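Long-range contact in GH62 arabinofuranosidase (Podospora anserina, PDB 4N4B), which probably hydrolyses terminal alpha-L-arabinofuranosyl groups from arabinose-decorated xylan in plant biomass, as a beta-propeller enzyme of glycoside hydrolase family 62: residues 62-76 and 89-103. Numbering follows the deposited sequence. Where two conformers were deposited one is given.
Sequences FASTAQSAGYNLVYF and FYYLDQAPLGTGYRA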
loop_
_atom_site.group_PDB
_atom_site.type_symbol
_atom_site.label_atom_id
_atom_site.label_comp_id
_atom_site.label_asym_id
_atom_site.label_seq_id
_atom_site.Cartn_x
_atom_site.Cartn_y
_atom_site.Cartn_z
ATOM N N PHE A 62 -2.388 -8.504 4.443
ATOM C CA PHE A 62 -1.174 -9.058 3.857
ATOM C C PHE A 62 -0.075 -8.009 4.011
ATOM O O PHE A 62 -0.324 -6.838 3.897
ATOM C CB PHE A 62 -1.321 -9.462 2.359
ATOM C CG PHE A 62 -2.445 -10.432 2.139
ATOM C CD1 PHE A 62 -3.795 -10.037 2.120
ATOM C CD2 PHE A 62 -2.144 -11.724 1.906
ATOM C CE1 PHE A 62 -4.782 -11.034 1.937
ATOM C CE2 PHE A 62 -3.145 -12.692 1.665
ATOM C CZ PHE A 62 -4.447 -12.293 1.651
ATOM N N ALA A 63 1.148 -8.525 4.263
ATOM C CA ALA A 63 2.247 -7.599 4.522
ATOM C C ALA A 63 3.521 -8.215 3.981
ATOM O O ALA A 63 3.647 -9.407 3.734
ATOM C CB ALA A 63 2.343 -7.298 6.017
ATOM N N SER A 64 4.519 -7.322 3.739
ATOM C CA SER A 64 5.897 -7.736 3.473
ATOM C C SER A 64 6.549 -8.258 4.785
ATOM O O SER A 64 6.381 -7.624 5.827
ATOM C CB SER A 64 6.797 -6.661 2.914
ATOM O OG SER A 64 6.186 -5.959 1.825
ATOM N N THR A 65 7.385 -9.291 4.601
ATOM C CA THR A 65 8.402 -9.691 5.591
ATOM C C THR A 65 9.680 -9.148 5.054
ATOM O O THR A 65 10.024 -9.305 3.936
ATOM C CB THR A 65 8.452 -11.185 5.852
ATOM O OG1 THR A 65 8.864 -11.887 4.695
ATOM C CG2 THR A 65 7.038 -11.737 6.254
ATOM N N ALA A 66 10.443 -8.466 5.919
ATOM C CA ALA A 66 11.706 -7.766 5.524
ATOM C C ALA A 66 12.860 -8.225 6.445
ATOM O O ALA A 66 12.730 -8.260 7.643
ATOM C CB ALA A 66 11.533 -6.287 5.622
ATOM N N GLN A 67 13.986 -8.572 5.796
ATOM C CA GLN A 67 15.236 -8.846 6.541
ATOM C C GLN A 67 16.309 -8.632 5.473
ATOM O O GLN A 67 16.089 -8.417 4.276
ATOM C CB GLN A 67 15.216 -10.237 7.102
ATOM C CG GLN A 67 15.084 -11.307 6.040
ATOM C CD GLN A 67 14.801 -12.581 6.633
ATOM O OE1 GLN A 67 13.627 -13.098 6.648
ATOM N NE2 GLN A 67 15.882 -13.152 7.191
ATOM N N SER A 68 17.586 -8.639 5.952
ATOM C CA SER A 68 18.599 -8.329 4.933
ATOM C C SER A 68 18.766 -9.461 3.946
ATOM O O SER A 68 19.170 -9.117 2.874
ATOM C CB SER A 68 19.967 -7.986 5.504
ATOM O OG SER A 68 19.903 -6.781 6.229
ATOM N N ALA A 69 18.372 -10.678 4.232
ATOM C CA ALA A 69 18.355 -11.713 3.185
ATOM C C ALA A 69 17.215 -11.640 2.171
ATOM O O ALA A 69 17.350 -12.295 1.143
ATOM C CB ALA A 69 18.270 -13.016 3.770
ATOM N N GLY A 70 16.201 -10.859 2.397
ATOM C CA GLY A 70 15.183 -10.779 1.390
ATOM C C GLY A 70 13.830 -10.440 1.950
ATOM O O GLY A 70 13.660 -10.242 3.076
ATOM N N TYR A 71 12.902 -10.407 1.014
ATOM C CA TYR A 71 11.509 -10.029 1.243
ATOM C C TYR A 71 10.581 -11.117 0.727
ATOM O O TYR A 71 10.782 -11.672 -0.292
ATOM C CB TYR A 71 11.163 -8.719 0.505
ATOM C CG TYR A 71 11.659 -7.437 1.136
ATOM C CD1 TYR A 71 12.976 -7.156 1.186
ATOM C CD2 TYR A 71 10.793 -6.530 1.657
ATOM C CE1 TYR A 71 13.418 -5.974 1.738
ATOM C CE2 TYR A 71 11.242 -5.377 2.213
ATOM C CZ TYR A 71 12.529 -5.122 2.275
ATOM O OH TYR A 71 12.918 -3.914 2.816
ATOM N N ASN A 72 9.552 -11.377 1.506
ATOM C CA ASN A 72 8.460 -12.206 1.057
ATOM C C ASN A 72 7.167 -11.693 1.719
ATOM O O ASN A 72 7.113 -10.625 2.104
ATOM C CB ASN A 72 8.814 -13.708 1.293
ATOM C CG ASN A 72 8.038 -14.686 0.391
ATOM O OD1 ASN A 72 6.944 -14.979 0.679
ATOM N ND2 ASN A 72 8.673 -15.261 -0.572
ATOM N N LEU A 73 6.132 -12.529 1.698
ATOM C CA LEU A 73 4.799 -12.098 2.083
ATOM C C LEU A 73 4.160 -12.894 3.214
ATOM O O LEU A 73 4.370 -14.051 3.315
ATOM C CB LEU A 73 3.855 -12.099 0.872
ATOM C CG LEU A 73 4.263 -11.192 -0.284
ATOM C CD1 LEU A 73 3.263 -11.333 -1.397
ATOM C CD2 LEU A 73 4.269 -9.729 0.110
ATOM N N VAL A 74 3.364 -12.216 4.024
ATOM C CA VAL A 74 2.662 -12.890 5.115
ATOM C C VAL A 74 1.200 -12.452 5.138
ATOM O O VAL A 74 0.911 -11.344 4.811
ATOM C CB VAL A 74 3.379 -12.639 6.476
ATOM C CG1 VAL A 74 3.301 -11.145 6.908
ATOM C CG2 VAL A 74 2.823 -13.524 7.595
ATOM N N TYR A 75 0.330 -13.382 5.551
ATOM C CA TYR A 75 -1.129 -13.132 5.783
ATOM C C TYR A 75 -1.445 -13.307 7.252
ATOM O O TYR A 75 -0.933 -14.228 7.926
ATOM C CB TYR A 75 -1.930 -14.174 5.005
ATOM C CG TYR A 75 -3.421 -14.166 5.286
ATOM C CD1 TYR A 75 -4.245 -13.134 4.918
ATOM C CD2 TYR A 75 -3.983 -15.225 6.005
ATOM C CE1 TYR A 75 -5.558 -13.126 5.239
ATOM C CE2 TYR A 75 -5.344 -15.289 6.301
ATOM C CZ TYR A 75 -6.100 -14.258 5.944
ATOM O OH TYR A 75 -7.493 -14.265 6.224
ATOM N N PHE A 76 -2.260 -12.454 7.766
ATOM C CA PHE A 76 -2.825 -12.625 9.108
ATOM C C PHE A 76 -4.162 -11.970 9.184
ATOM O O PHE A 76 -4.553 -11.113 8.379
ATOM C CB PHE A 76 -1.834 -12.190 10.191
ATOM C CG PHE A 76 -1.361 -10.764 10.094
ATOM C CD1 PHE A 76 -0.309 -10.454 9.230
ATOM C CD2 PHE A 76 -1.955 -9.750 10.831
ATOM C CE1 PHE A 76 0.126 -9.106 9.137
ATOM C CE2 PHE A 76 -1.474 -8.445 10.700
ATOM C CZ PHE A 76 -0.468 -8.143 9.859
ATOM N N PHE A 89 0.730 -15.789 12.026
ATOM C CA PHE A 89 1.270 -15.445 10.716
ATOM C C PHE A 89 1.212 -16.672 9.786
ATOM O O PHE A 89 1.651 -17.726 10.146
ATOM C CB PHE A 89 2.736 -15.023 10.854
ATOM C CG PHE A 89 2.940 -13.581 11.219
ATOM C CD1 PHE A 89 1.910 -12.750 11.498
ATOM C CD2 PHE A 89 4.194 -13.102 11.289
ATOM C CE1 PHE A 89 2.145 -11.454 11.838
ATOM C CE2 PHE A 89 4.450 -11.810 11.628
ATOM C CZ PHE A 89 3.419 -10.983 11.906
ATOM N N TYR A 90 0.641 -16.486 8.614
ATOM C CA TYR A 90 0.625 -17.497 7.578
ATOM C C TYR A 90 1.493 -17.021 6.433
ATOM O O TYR A 90 1.163 -16.168 5.761
ATOM C CB TYR A 90 -0.797 -17.827 7.095
ATOM C CG TYR A 90 -1.705 -18.308 8.215
ATOM C CD1 TYR A 90 -1.700 -19.598 8.578
ATOM C CD2 TYR A 90 -2.492 -17.460 8.903
ATOM C CE1 TYR A 90 -2.496 -20.060 9.611
ATOM C CE2 TYR A 90 -3.302 -17.911 9.939
ATOM C CZ TYR A 90 -3.286 -19.224 10.262
ATOM O OH TYR A 90 -4.094 -19.602 11.330
ATOM N N TYR A 91 2.644 -17.628 6.321
ATOM C CA TYR A 91 3.630 -17.215 5.354
ATOM C C TYR A 91 3.276 -17.727 3.951
ATOM O O TYR A 91 3.039 -18.871 3.745
ATOM C CB TYR A 91 5.005 -17.735 5.806
ATOM C CG TYR A 91 5.490 -17.071 7.109
ATOM C CD1 TYR A 91 5.966 -15.800 7.108
ATOM C CD2 TYR A 91 5.447 -17.747 8.309
ATOM C CE1 TYR A 91 6.363 -15.191 8.256
ATOM C CE2 TYR A 91 5.873 -17.125 9.470
ATOM C CZ TYR A 91 6.348 -15.858 9.432
ATOM O OH TYR A 91 6.789 -15.266 10.583
ATOM N N LEU A 92 3.242 -16.819 3.010
ATOM C CA LEU A 92 2.779 -17.163 1.675
ATOM C C LEU A 92 3.790 -17.941 0.854
ATOM O O LEU A 92 3.460 -18.468 -0.156
ATOM C CB LEU A 92 2.287 -15.930 0.911
ATOM C CG LEU A 92 1.163 -15.122 1.547
ATOM C CD1 LEU A 92 0.549 -14.227 0.472
ATOM C CD2 LEU A 92 0.051 -16.024 2.147
ATOM N N ASP A 93 5.003 -18.057 1.375
ATOM C CA ASP A 93 5.959 -18.958 0.714
ATOM C C ASP A 93 5.557 -20.424 0.817
ATOM O O ASP A 93 6.142 -21.245 0.121
ATOM C CB ASP A 93 7.404 -18.726 1.141
ATOM C CG ASP A 93 7.704 -19.055 2.570
ATOM O OD1 ASP A 93 6.865 -19.621 3.270
ATOM O OD2 ASP A 93 8.837 -18.732 3.030
ATOM N N GLN A 94 4.520 -20.736 1.623
ATOM C CA GLN A 94 3.951 -22.078 1.707
ATOM C C GLN A 94 2.898 -22.310 0.646
ATOM O O GLN A 94 2.521 -23.481 0.441
ATOM C CB GLN A 94 3.353 -22.292 3.111
ATOM C CG GLN A 94 4.370 -22.068 4.229
ATOM C CD GLN A 94 5.598 -22.931 4.099
ATOM O OE1 GLN A 94 6.763 -22.512 3.754
ATOM N NE2 GLN A 94 5.363 -24.154 4.335
ATOM N N ALA A 95 2.453 -21.327 -0.054
ATOM C CA ALA A 95 1.588 -21.408 -1.212
ATOM C C ALA A 95 2.422 -21.619 -2.482
ATOM O O ALA A 95 3.636 -21.377 -2.461
ATOM C CB ALA A 95 0.761 -20.135 -1.376
ATOM N N PRO A 96 1.750 -21.862 -3.605
ATOM C CA PRO A 96 2.492 -21.869 -4.851
ATOM C C PRO A 96 3.186 -20.558 -5.122
ATOM O O PRO A 96 4.238 -20.556 -5.818
ATOM C CB PRO A 96 1.433 -22.200 -5.825
ATOM C CG PRO A 96 0.498 -23.147 -5.126
ATOM C CD PRO A 96 0.391 -22.482 -3.751
ATOM N N LEU A 97 2.670 -19.471 -4.618
ATOM C CA LEU A 97 3.340 -18.102 -4.643
ATOM C C LEU A 97 4.807 -18.292 -4.251
ATOM O O LEU A 97 5.684 -17.784 -5.002
ATOM C CB LEU A 97 2.639 -17.210 -3.716
ATOM C CG LEU A 97 3.128 -15.741 -3.699
ATOM C CD1 LEU A 97 1.993 -14.802 -3.414
ATOM C CD2 LEU A 97 4.242 -15.603 -2.639
ATOM N N GLY A 98 5.176 -19.016 -3.215
ATOM C CA GLY A 98 6.468 -19.602 -3.038
ATOM C C GLY A 98 7.536 -18.665 -2.546
ATOM O O GLY A 98 7.357 -17.465 -2.273
ATOM N N THR A 99 8.708 -19.262 -2.370
ATOM C CA THR A 99 9.911 -18.550 -2.076
ATOM C C THR A 99 10.368 -17.684 -3.236
ATOM O O THR A 99 10.016 -17.897 -4.415
ATOM C CB THR A 99 11.023 -19.522 -1.637
ATOM O OG1 THR A 99 11.324 -20.408 -2.710
ATOM C CG2 THR A 99 10.712 -20.309 -0.328
ATOM N N GLY A 100 11.206 -16.748 -2.886
ATOM C CA GLY A 100 11.759 -15.745 -3.795
ATOM C C GLY A 100 11.412 -14.365 -3.332
ATOM O O GLY A 100 10.877 -14.147 -2.232
ATOM N N TYR A 101 11.744 -13.406 -4.161
ATOM C CA TYR A 101 11.464 -12.008 -3.874
ATOM C C TYR A 101 10.011 -11.675 -4.141
ATOM O O TYR A 101 9.600 -11.764 -5.220
ATOM C CB TYR A 101 12.397 -11.120 -4.726
ATOM C CG TYR A 101 12.151 -9.639 -4.674
ATOM C CD1 TYR A 101 11.842 -8.995 -3.516
ATOM C CD2 TYR A 101 12.240 -8.909 -5.810
ATOM C CE1 TYR A 101 11.651 -7.636 -3.484
ATOM C CE2 TYR A 101 12.055 -7.556 -5.780
ATOM C CZ TYR A 101 11.729 -6.937 -4.615
ATOM O OH TYR A 101 11.570 -5.580 -4.583
ATOM N N ARG A 102 9.279 -11.305 -3.091
ATOM C CA ARG A 102 7.941 -10.775 -3.235
ATOM C C ARG A 102 7.784 -9.749 -2.205
ATOM O O ARG A 102 8.207 -9.920 -1.026
ATOM C CB ARG A 102 6.845 -11.843 -3.038
ATOM C CG ARG A 102 6.760 -12.967 -4.058
ATOM C CD ARG A 102 7.599 -14.158 -3.681
ATOM N NE ARG A 102 7.451 -15.279 -4.583
ATOM C CZ ARG A 102 7.930 -15.371 -5.807
ATOM N NH1 ARG A 102 8.740 -14.410 -6.256
ATOM N NH2 ARG A 102 7.743 -16.457 -6.539
ATOM N N ALA A 103 7.201 -8.568 -2.492
ATOM C CA ALA A 103 6.999 -7.502 -1.541
ATOM C C ALA A 103 5.867 -6.621 -1.887
ATOM O O ALA A 103 5.461 -6.464 -3.063
ATOM C CB ALA A 103 8.303 -6.711 -1.425
HETATM O O HOH W 1 6.505 -15.917 3.251
#
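Y75 and Y90 form a hydrogen-bonded antiparallel pair, followed by the non-hydrogen-bonded pair V74-Y91, that adds strand 90-91 to strand 70-78 as the outer strand of a blade in the five-bladed propeller; residues 92-102 then lead on to strand 103-110, the first of the next blade. Backbone bonds run both ways between these tyrosines, Y90 N reaching Y75 O at 2.8 Å, and L92 N adds another to L73 O. Farther along, R102 N bonds to Y71 O at 3.2 Å, docking the end of the loop on strand 70-78. Between them, the side-chain amide of N72 gathers in the loop. Its ND2 gives one hydrogen to G98 O, in the amide plane and nearly straight (178°), and the other to G100 O at 3.0 Å, more bent. Its OD1 takes L73 N and a water that also bridges L73 O and D93 N. With an alanine here, ND2 and OD1 are gone, and the G98-G100 turn is likely to drift from strand 70-78, L73 N losing its OD1 acceptor. Apolar side chains pack around these bonds. The two methyls of L92 serve two neighbours at once, CD1 at the F62 ring edge and CD2 against Y75 CB, while L73 CG meets R102 CB at 3.8 Å. V74 CG2 packs on F89 CB at 3.6 Å. The F76 and F89 rings meet obliquely, planes 38° apart, with F89 CE1 over one face of F76, 3.7 Å from F76 CD1.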